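Local coordinates for uncharacterized protein (Legionella longbeachae NSW150, PDB 4JZA) that probably removes the 3-phosphate from phosphatidylinositol 3-phosphate, and so may alter host lipid metabolism during Legionella infection, at residues D172-E177 with P307-V312; L681-L686 with I751-I756. All blocks are in the same frame, centred on the assembly; numbering follows the deposited sequence.

Contact 1 (D172-E177 with P307-V312); sequences DQLLDE and PQWYWV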
loop_
_atom_site.group_PDB
_atom_site.type_symbol
_atom_site.label_atom_id
_atom_site.label_comp_id
_atom_site.label_asym_id
_atom_site.label_seq_id
_atom_site.Cartn_x
_atom_site.Cartn_y
_atom_site.Cartn_z
ATOM N N ASP A 172 -5.651 16.502 -16.692
ATOM C CA ASP A 172 -6.507 17.672 -16.399
ATOM C C ASP A 172 -7.834 17.337 -15.688
ATOM O O ASP A 172 -8.208 17.999 -14.700
ATOM C CB ASP A 172 -6.818 18.433 -17.689
ATOM C CG ASP A 172 -5.611 19.191 -18.238
ATOM O OD1 ASP A 172 -4.551 19.268 -17.567
ATOM O OD2 ASP A 172 -5.741 19.704 -19.375
ATOM N N GLN A 173 -8.536 16.315 -16.178
ATOM C CA GLN A 173 -9.772 15.907 -15.547
ATOM C C GLN A 173 -9.572 15.696 -14.046
ATOM O O GLN A 173 -10.308 16.226 -13.224
ATOM C CB GLN A 173 -10.387 14.677 -16.218
ATOM C CG GLN A 173 -11.705 14.383 -15.550
ATOM C CD GLN A 173 -12.572 13.294 -16.168
ATOM O OE1 GLN A 173 -13.706 13.292 -15.977
ATOM N NE2 GLN A 173 -12.062 12.362 -16.777
ATOM N N LEU A 174 -8.552 14.943 -13.682
ATOM C CA LEU A 174 -8.333 14.624 -12.294
ATOM C C LEU A 174 -8.004 15.874 -11.527
ATOM O O LEU A 174 -8.430 16.038 -10.386
ATOM C CB LEU A 174 -7.196 13.612 -12.112
ATOM C CG LEU A 174 -6.988 13.204 -10.632
ATOM C CD1 LEU A 174 -7.909 12.057 -10.277
ATOM C CD2 LEU A 174 -5.558 12.812 -10.344
ATOM N N LEU A 175 -7.220 16.754 -12.120
ATOM C CA LEU A 175 -6.870 17.997 -11.406
ATOM C C LEU A 175 -8.119 18.779 -11.078
ATOM O O LEU A 175 -8.201 19.368 -9.989
ATOM C CB LEU A 175 -5.900 18.875 -12.212
ATOM C CG LEU A 175 -4.558 18.228 -12.515
ATOM C CD1 LEU A 175 -3.630 19.195 -13.201
ATOM C CD2 LEU A 175 -3.929 17.770 -11.218
ATOM N N ASP A 176 -9.086 18.769 -12.008
ATOM C CA ASP A 176 -10.341 19.481 -11.816
ATOM C C ASP A 176 -11.155 18.865 -10.712
ATOM O O ASP A 176 -11.677 19.572 -9.836
ATOM C CB ASP A 176 -11.174 19.487 -13.100
ATOM C CG ASP A 176 -10.554 20.344 -14.196
ATOM O OD1 ASP A 176 -9.782 21.313 -13.900
ATOM O OD2 ASP A 176 -10.831 20.012 -15.365
ATOM N N GLU A 177 -11.236 17.538 -10.732
ATOM C CA GLU A 177 -11.860 16.819 -9.632
ATOM C C GLU A 177 -11.187 17.083 -8.272
ATOM O O GLU A 177 -11.870 17.221 -7.270
ATOM C CB GLU A 177 -11.895 15.342 -9.937
ATOM C CG GLU A 177 -12.796 14.965 -11.110
ATOM C CD GLU A 177 -12.474 13.586 -11.648
ATOM O OE1 GLU A 177 -11.412 13.006 -11.311
ATOM O OE2 GLU A 177 -13.281 13.064 -12.420
ATOM N N PRO A 307 -16.764 13.101 -8.169
ATOM C CA PRO A 307 -16.696 11.880 -8.956
ATOM C C PRO A 307 -16.822 10.592 -8.166
ATOM O O PRO A 307 -16.407 10.512 -7.017
ATOM C CB PRO A 307 -15.322 11.964 -9.566
ATOM C CG PRO A 307 -14.537 12.755 -8.565
ATOM C CD PRO A 307 -15.457 13.769 -8.020
ATOM N N GLN A 308 -17.399 9.587 -8.819
ATOM C CA GLN A 308 -17.692 8.296 -8.204
ATOM C C GLN A 308 -16.432 7.587 -7.684
ATOM O O GLN A 308 -16.476 6.939 -6.655
ATOM C CB GLN A 308 -18.452 7.449 -9.210
ATOM C CG GLN A 308 -19.053 6.169 -8.690
ATOM C CD GLN A 308 -19.722 5.370 -9.810
ATOM O OE1 GLN A 308 -19.425 5.562 -10.997
ATOM N NE2 GLN A 308 -20.614 4.458 -9.441
ATOM N N TRP A 309 -15.292 7.735 -8.349
ATOM C CA TRP A 309 -14.070 7.184 -7.794
ATOM C C TRP A 309 -13.762 7.717 -6.403
ATOM O O TRP A 309 -13.167 7.024 -5.607
ATOM C CB TRP A 309 -12.872 7.383 -8.710
ATOM C CG TRP A 309 -12.384 8.758 -8.911
ATOM C CD1 TRP A 309 -12.520 9.495 -10.028
ATOM C CD2 TRP A 309 -11.614 9.532 -8.005
ATOM N NE1 TRP A 309 -11.891 10.696 -9.881
ATOM C CE2 TRP A 309 -11.336 10.745 -8.628
ATOM C CE3 TRP A 309 -11.118 9.315 -6.716
ATOM C CZ2 TRP A 309 -10.583 11.764 -7.996
ATOM C CZ3 TRP A 309 -10.362 10.336 -6.087
ATOM C CH2 TRP A 309 -10.102 11.525 -6.736
ATOM N N TYR A 310 -14.146 8.946 -6.106
ATOM C CA TYR A 310 -13.852 9.544 -4.815
ATOM C C TYR A 310 -14.708 8.875 -3.771
ATOM O O TYR A 310 -14.207 8.492 -2.709
ATOM C CB TYR A 310 -14.113 11.046 -4.838
ATOM C CG TYR A 310 -13.937 11.687 -3.531
ATOM C CD1 TYR A 310 -12.669 11.818 -2.980
ATOM C CD2 TYR A 310 -15.030 12.167 -2.809
ATOM C CE1 TYR A 310 -12.490 12.406 -1.735
ATOM C CE2 TYR A 310 -14.851 12.758 -1.558
ATOM C CZ TYR A 310 -13.575 12.877 -1.021
ATOM O OH TYR A 310 -13.348 13.457 0.227
ATOM N N TRP A 311 -15.990 8.678 -4.075
ATOM C CA TRP A 311 -16.932 8.171 -3.053
ATOM C C TRP A 311 -16.675 6.725 -2.602
ATOM O O TRP A 311 -17.081 6.334 -1.530
ATOM C CB TRP A 311 -18.397 8.316 -3.521
ATOM C CG TRP A 311 -18.863 9.748 -3.759
ATOM C CD1 TRP A 311 -19.290 10.263 -4.926
ATOM C CD2 TRP A 311 -18.939 10.815 -2.798
ATOM N NE1 TRP A 311 -19.618 11.583 -4.763
ATOM C CE2 TRP A 311 -19.421 11.939 -3.460
ATOM C CE3 TRP A 311 -18.673 10.911 -1.437
ATOM C CZ2 TRP A 311 -19.616 13.148 -2.826
ATOM C CZ3 TRP A 311 -18.880 12.125 -0.801
ATOM C CH2 TRP A 311 -19.357 13.211 -1.484
ATOM N N VAL A 312 -16.032 5.921 -3.424
ATOM C CA VAL A 312 -15.704 4.549 -3.015
ATOM C C VAL A 312 -14.452 4.468 -2.100
ATOM O O VAL A 312 -14.194 3.437 -1.435
ATOM C CB VAL A 312 -15.580 3.617 -4.227
ATOM C CG1 VAL A 312 -16.882 3.607 -5.007
ATOM C CG2 VAL A 312 -14.436 4.037 -5.129
#
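Glu177 and Pro307 bring the two backbones nearest, their CA atoms 6.9 Å apart, where the first turns of helix 172-183 meet the start of the short helix 308-311. Pro307 is the N-cap of that short helix, and its O takes the backbone N of Tyr310 at 2.9 Å.

The polar link runs from Trp309 NE1 to Glu177 OE1, 2.8 Å long with an N-H...O angle of 158°. The oxygen lies in the indole plane, at the ring edge, whereas the N-H comes down on OE1 from above the carboxylate plane; the two planes are 58° apart. Trp309 CG sits between its own backbone N and carbonyl carbon (chi1 68°), which folds the indole back over Pro307, and Pro307 CG lies 3.5 Å above the ring plane toward the rim. Pro307 CG also packs on the Glu177 chain, 3.8 Å from Glu177 CG.

Here a helix packs against the N-terminal end of a short one, outside the central mixed sheet: helix 172-183 follows strand 159-166, and helix 308-311 comes late in the helical excursion between that strand and strand 352-359. Helix 388-402 joins them through Arg393, which makes a salt bridge with Glu177 OE2, so both carboxylate oxygens of this buried glutamate have partners. Leu174 crosses the indole at about a right angle, its CD1 3.5 Å from Trp309 CZ2, while Leu345 and Pro346 also touch the tryptophan.

Contact 2 (L681-L686 with I751-I756); sequences LVARQL and IRIEKI
Ala683 and Glu754 mark where helices 676-702 and 748-761 come closest, with CA atoms 5.3 Å apart; the segment axes approach to 8.5 Å and run roughly antiparallel, at 139° between their directions.

Such a close approach is consistent with the small side chain of Ala683 at this point. Its CB points toward the other helix and settles against the main chain there, 3.8 Å from Glu754 N, with Glu754 CB at 4.1 Å. Ile753 meets it through one branch: CG2 lies 4.0 Å from Ala683 CB, while the CG1-CD1 arm leads away from 681-686. One turn further along, Leu686 CD1 lies 4.2 Å from Ile753 CG2, the branch that also meets Ala683. No hydrogen bond crosses between the segments, and the contact is close packing of buried aliphatic groups.

Glu754 contributes its CB to the packing and then carries its acid off along the interface: CG is anti to the backbone N (chi1 174°) and the chain stays extended beyond it. The carboxylate is near Arg684 without touching it, and has a long, weak ion pair with Arg680, about one turn before Ala683 on helix 676-702.

Further along helix 676-702, Cys691 and Tyr695 continue the seam against Ile753. Helix 794-817 packs on Val682 and Leu686 through Phe794, with Val798 also against Leu686, and helix 74-87 covers Leu681 and Arg684 by way of Tyr80, joining this C-terminal helical region to an N-terminal helix.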
loop_
_atom_site.group_PDB
_atom_site.type_symbol
_atom_site.label_atom_id
_atom_site.label_comp_id
_atom_site.label_asym_id
_atom_site.label_seq_id
_atom_site.Cartn_x
_atom_site.Cartn_y
_atom_site.Cartn_z
ATOM N N LEU A 681 1.925 3.580 28.833
ATOM C CA LEU A 681 1.822 4.908 28.283
ATOM C C LEU A 681 1.113 5.862 29.217
ATOM O O LEU A 681 1.422 7.055 29.229
ATOM C CB LEU A 681 1.058 4.871 26.941
ATOM C CG LEU A 681 1.745 4.217 25.725
ATOM C CD1 LEU A 681 0.911 4.342 24.446
ATOM C CD2 LEU A 681 3.132 4.805 25.509
ATOM N N VAL A 682 0.133 5.367 29.990
ATOM C CA VAL A 682 -0.512 6.205 30.991
ATOM C C VAL A 682 0.522 6.599 32.016
ATOM O O VAL A 682 0.595 7.741 32.405
ATOM C CB VAL A 682 -1.722 5.533 31.579
ATOM C CG1 VAL A 682 -2.126 6.137 32.911
ATOM C CG2 VAL A 682 -2.871 5.642 30.606
ATOM N N ALA A 683 1.392 5.693 32.414
ATOM C CA ALA A 683 2.383 6.066 33.399
ATOM C C ALA A 683 3.367 7.070 32.831
ATOM O O ALA A 683 3.892 7.888 33.565
ATOM C CB ALA A 683 3.112 4.859 33.929
ATOM N N ARG A 684 3.664 6.965 31.552
ATOM C CA ARG A 684 4.644 7.856 30.951
ATOM C C ARG A 684 4.026 9.247 30.790
ATOM O O ARG A 684 4.672 10.248 31.082
ATOM C CB ARG A 684 5.225 7.284 29.640
ATOM C CG ARG A 684 6.633 6.723 29.833
ATOM C CD ARG A 684 6.820 5.286 29.358
ATOM N NE ARG A 684 7.467 5.267 28.054
ATOM C CZ ARG A 684 8.101 4.220 27.541
ATOM N NH1 ARG A 684 8.176 3.061 28.195
ATOM N NH2 ARG A 684 8.653 4.342 26.349
ATOM N N GLN A 685 2.764 9.301 30.398
ATOM C CA GLN A 685 2.053 10.569 30.397
ATOM C C GLN A 685 1.925 11.229 31.802
ATOM O O GLN A 685 2.049 12.431 31.914
ATOM C CB GLN A 685 0.680 10.408 29.763
ATOM C CG GLN A 685 -0.048 11.695 29.563
ATOM C CD GLN A 685 -1.235 11.544 28.639
ATOM O OE1 GLN A 685 -2.273 11.975 28.931
ATOM N NE2 GLN A 685 -1.128 10.847 27.639
ATOM N N LEU A 686 1.723 10.452 32.862
ATOM C CA LEU A 686 1.782 11.005 34.216
ATOM C C LEU A 686 3.135 11.672 34.506
ATOM O O LEU A 686 3.212 12.747 35.092
ATOM C CB LEU A 686 1.499 9.911 35.247
ATOM C CG LEU A 686 -0.005 9.660 35.334
ATOM C CD1 LEU A 686 -0.358 8.313 35.939
ATOM C CD2 LEU A 686 -0.710 10.768 36.105
ATOM N N ILE A 751 7.658 2.964 36.529
ATOM C CA ILE A 751 7.430 1.540 36.255
ATOM C C ILE A 751 6.514 0.955 37.331
ATOM O O ILE A 751 5.617 0.166 37.057
ATOM C CB ILE A 751 8.723 0.631 36.173
ATOM C CG1 ILE A 751 10.065 1.399 36.105
ATOM C CG2 ILE A 751 8.620 -0.335 34.991
ATOM C CD1 ILE A 751 10.733 1.487 34.742
ATOM N N ARG A 752 6.747 1.329 38.575
ATOM C CA ARG A 752 5.883 0.880 39.677
ATOM C C ARG A 752 4.418 1.269 39.396
ATOM O O ARG A 752 3.528 0.437 39.562
ATOM C CB ARG A 752 6.339 1.458 41.013
ATOM C CG ARG A 752 7.735 1.057 41.482
ATOM C CD ARG A 752 7.787 -0.411 41.859
ATOM N NE ARG A 752 9.139 -0.873 42.203
ATOM C CZ ARG A 752 9.642 -0.938 43.436
ATOM N NH1 ARG A 752 8.918 -0.552 44.488
ATOM N NH2 ARG A 752 10.889 -1.372 43.624
ATOM N N ILE A 753 4.182 2.505 38.922
ATOM C CA ILE A 753 2.827 2.958 38.652
ATOM C C ILE A 753 2.275 2.205 37.437
ATOM O O ILE A 753 1.120 1.851 37.430
ATOM C CB ILE A 753 2.696 4.521 38.572
ATOM C CG1 ILE A 753 2.125 5.125 39.837
ATOM C CG2 ILE A 753 1.622 4.972 37.605
ATOM C CD1 ILE A 753 2.911 4.862 41.085
ATOM N N GLU A 754 3.107 1.961 36.425
ATOM C CA GLU A 754 2.727 1.129 35.265
ATOM C C GLU A 754 2.175 -0.195 35.790
ATOM O O GLU A 754 1.078 -0.643 35.422
ATOM C CB GLU A 754 3.937 0.871 34.317
ATOM C CG GLU A 754 3.665 -0.093 33.157
ATOM C CD GLU A 754 4.872 -0.375 32.249
ATOM O OE1 GLU A 754 4.949 -1.491 31.672
ATOM O OE2 GLU A 754 5.738 0.502 32.076
ATOM N N LYS A 755 2.962 -0.807 36.659
ATOM C CA LYS A 755 2.652 -2.134 37.126
ATOM C C LYS A 755 1.446 -2.148 38.034
ATOM O O LYS A 755 0.636 -3.035 37.947
ATOM C CB LYS A 755 3.865 -2.752 37.823
ATOM C CG LYS A 755 4.938 -3.234 36.848
ATOM C CD LYS A 755 6.198 -3.546 37.622
ATOM C CE LYS A 755 7.246 -4.208 36.758
ATOM N NZ LYS A 755 8.051 -5.129 37.613
ATOM N N ILE A 756 1.336 -1.158 38.903
ATOM C CA ILE A 756 0.201 -1.036 39.759
ATOM C C ILE A 756 -1.064 -0.838 38.972
ATOM O O ILE A 756 -2.107 -1.357 39.338
ATOM C CB ILE A 756 0.389 0.127 40.707
ATOM C CG1 ILE A 756 1.445 -0.270 41.768
ATOM C CG2 ILE A 756 -0.931 0.505 41.384
ATOM C CD1 ILE A 756 1.928 0.890 42.630
#

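In the fold
The two contacts come in series along the chain: contact 1 closes at 307-312, long before contact 2 opens at 681-686. Their centres are 47 Å apart and their nearest atoms about 30 Å, so they do not touch and share no helix or strand. Contact 1 lies nearer the middle, about 20 Å from the chain centre, and contact 2 about 35 Å from it. The nine-stranded mixed sheet takes strands from before and after contact 1, none from between its segments and none from beyond 549. Contact 1 therefore belongs to a helical excursion between strands 159-166 and 352-359, and contact 2 to the all-helical C-terminal part, two separate helical parts outside the sheet of this alpha/beta phosphatase.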